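Local structure of inositol dehydrogenase (Lactobacillus casei, 4MKX) at residues H106-E110 / E310-F314. The protein probably acts as an NAD-dependent oxidoreductase of the Gfo/Idh/MocA family, oxidising the sugar alcohol scyllo-inositol. Residues are numbered along the deposited sequence; the frame is centred on the assembly and turned at random.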
loop_
_atom_site.group_PDB
_atom_site.type_symbol
_atom_site.label_atom_id
_atom_site.label_comp_id
_atom_site.label_asym_id
_atom_site.label_seq_id
_atom_site.Cartn_x
_atom_site.Cartn_y
_atom_site.Cartn_z
ATOM N N HIS A 106 -12.818 -34.501 -26.783
ATOM C CA HIS A 106 -12.109 -33.231 -26.570
ATOM C C HIS A 106 -11.290 -33.341 -25.298
ATOM O O HIS A 106 -11.671 -34.052 -24.365
ATOM C CB HIS A 106 -13.113 -32.088 -26.450
ATOM C CG HIS A 106 -13.983 -31.923 -27.654
ATOM N ND1 HIS A 106 -13.582 -31.222 -28.769
ATOM C CD2 HIS A 106 -15.240 -32.364 -27.914
ATOM C CE1 HIS A 106 -14.551 -31.243 -29.670
ATOM N NE2 HIS A 106 -15.566 -31.927 -29.174
ATOM N N VAL A 107 -10.158 -32.645 -25.246
ATOM C CA VAL A 107 -9.228 -32.852 -24.149
ATOM C C VAL A 107 -8.780 -31.564 -23.461
ATOM O O VAL A 107 -8.281 -30.646 -24.114
ATOM C CB VAL A 107 -7.957 -33.587 -24.634
ATOM C CG1 VAL A 107 -6.943 -33.693 -23.495
ATOM C CG2 VAL A 107 -8.324 -34.966 -25.175
ATOM N N PHE A 108 -9.003 -31.501 -22.152
ATOM C CA PHE A 108 -8.322 -30.534 -21.298
ATOM C C PHE A 108 -7.279 -31.308 -20.510
ATOM O O PHE A 108 -7.601 -32.308 -19.853
ATOM C CB PHE A 108 -9.319 -29.888 -20.330
ATOM C CG PHE A 108 -8.681 -28.933 -19.339
ATOM C CD1 PHE A 108 -8.094 -29.411 -18.167
ATOM C CD2 PHE A 108 -8.701 -27.569 -19.568
ATOM C CE1 PHE A 108 -7.504 -28.540 -17.248
ATOM C CE2 PHE A 108 -8.120 -26.685 -18.649
ATOM C CZ PHE A 108 -7.524 -27.183 -17.488
ATOM N N SER A 109 -6.033 -30.846 -20.530
ATOM C CA SER A 109 -5.015 -31.504 -19.728
ATOM C C SER A 109 -4.368 -30.510 -18.791
ATOM O O SER A 109 -4.050 -29.407 -19.202
ATOM C CB SER A 109 -3.942 -32.109 -20.639
ATOM O OG SER A 109 -2.909 -32.689 -19.876
ATOM N N GLU A 110 -4.167 -30.901 -17.539
ATOM C CA GLU A 110 -3.321 -30.094 -16.669
ATOM C C GLU A 110 -1.885 -30.065 -17.163
ATOM O O GLU A 110 -1.453 -30.927 -17.937
ATOM C CB GLU A 110 -3.345 -30.609 -15.227
ATOM C CG GLU A 110 -4.440 -29.977 -14.383
ATOM C CD GLU A 110 -4.278 -28.467 -14.273
ATOM O OE1 GLU A 110 -3.142 -27.960 -14.414
ATOM O OE2 GLU A 110 -5.290 -27.771 -14.040
ATOM N N GLU A 310 -10.987 -20.827 -16.866
ATOM C CA GLU A 310 -10.416 -21.732 -17.865
ATOM C C GLU A 310 -11.324 -22.933 -18.134
ATOM O O GLU A 310 -11.364 -23.424 -19.251
ATOM C CB GLU A 310 -8.996 -22.206 -17.508
ATOM C CG GLU A 310 -8.931 -23.308 -16.460
ATOM C CD GLU A 310 -7.516 -23.755 -16.136
ATOM O OE1 GLU A 310 -6.578 -23.459 -16.918
ATOM O OE2 GLU A 310 -7.337 -24.403 -15.079
ATOM N N GLU A 311 -12.029 -23.413 -17.111
ATOM C CA GLU A 311 -12.956 -24.524 -17.294
ATOM C C GLU A 311 -14.101 -24.076 -18.194
ATOM O O GLU A 311 -14.493 -24.791 -19.113
ATOM C CB GLU A 311 -13.503 -24.996 -15.942
ATOM C CG GLU A 311 -12.459 -25.658 -15.046
ATOM C CD GLU A 311 -12.797 -25.521 -13.584
ATOM O OE1 GLU A 311 -13.828 -24.890 -13.285
ATOM O OE2 GLU A 311 -12.032 -26.004 -12.724
ATOM N N GLN A 312 -14.638 -22.888 -17.935
ATOM C CA GLN A 312 -15.749 -22.393 -18.744
ATOM C C GLN A 312 -15.299 -22.136 -20.173
ATOM O O GLN A 312 -16.045 -22.399 -21.125
ATOM C CB GLN A 312 -16.350 -21.121 -18.138
ATOM C CG GLN A 312 -17.692 -20.722 -18.761
ATOM C CD GLN A 312 -18.800 -21.731 -18.469
ATOM O OE1 GLN A 312 -19.272 -21.834 -17.337
ATOM N NE2 GLN A 312 -19.220 -22.478 -19.494
ATOM N N ALA A 313 -14.077 -21.640 -20.332
ATOM C CA ALA A 313 -13.554 -21.384 -21.666
ATOM C C ALA A 313 -13.430 -22.679 -22.472
ATOM O O ALA A 313 -13.676 -22.691 -23.677
ATOM C CB ALA A 313 -12.207 -20.669 -21.585
ATOM N N PHE A 314 -13.044 -23.766 -21.810
ATOM C CA PHE A 314 -12.920 -25.051 -22.493
ATOM C C PHE A 314 -14.282 -25.529 -22.984
ATOM O O PHE A 314 -14.435 -25.913 -24.148
ATOM C CB PHE A 314 -12.263 -26.077 -21.571
ATOM C CG PHE A 314 -12.229 -27.469 -22.136
ATOM C CD1 PHE A 314 -11.375 -27.795 -23.188
ATOM C CD2 PHE A 314 -13.032 -28.454 -21.593
ATOM C CE1 PHE A 314 -11.345 -29.089 -23.704
ATOM C CE2 PHE A 314 -13.009 -29.747 -22.101
ATOM C CZ PHE A 314 -12.153 -30.065 -23.150
HETATM O O HOH W 1 -5.110 -25.253 -14.504
#
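F108 of strand 106-109 meets F314 of helix 304-319 where the two segments run nearly antiparallel, their axes 165° apart and 10.3 Å at closest approach. The F314 ring carries the contact. With CG anti to the backbone N (chi1 174°), it reaches from the helix to the strand, where its CZ lies 3.6 Å from F108 N and its CE1 3.5 Å from V107 O. F108 CB sits squarely over one face, 3.9 Å from the ring centroid, a CH-pi contact. The F108 ring then turns its edge to F314 in a T-shaped pair, planes 70° apart. H106 adds its CB, 4.0 Å from F314 CZ, while its imidazole leads away and hydrogen-bonds through ND1 to K134 N. Replacing F314 by an alanine would probably open a gap over F108 CB and leave the F108 ring without the face its edge packs on. One helical turn earlier, E310 extends its carboxylate to the far edge of F108, OE2 lying 3.7 Å from CZ, with ring and carboxylate planes almost perpendicular. E310 OE2 is 4.1 Å from E110 OE2, and a water within hydrogen-bonding distance of both oxygens lies between them; E110 OE2 is also hydrogen-bonded to H32 NE2. Strand 106-109 runs between strands 83-86 and 135-137 in the parallel sheet of the Rossmann-type domain. V107 points to the opposite side, onto helix 93-102, whereas F108 and F314 both meet F85 and Q136, so helix 304-319, from late in the chain, packs along this face of the sheet.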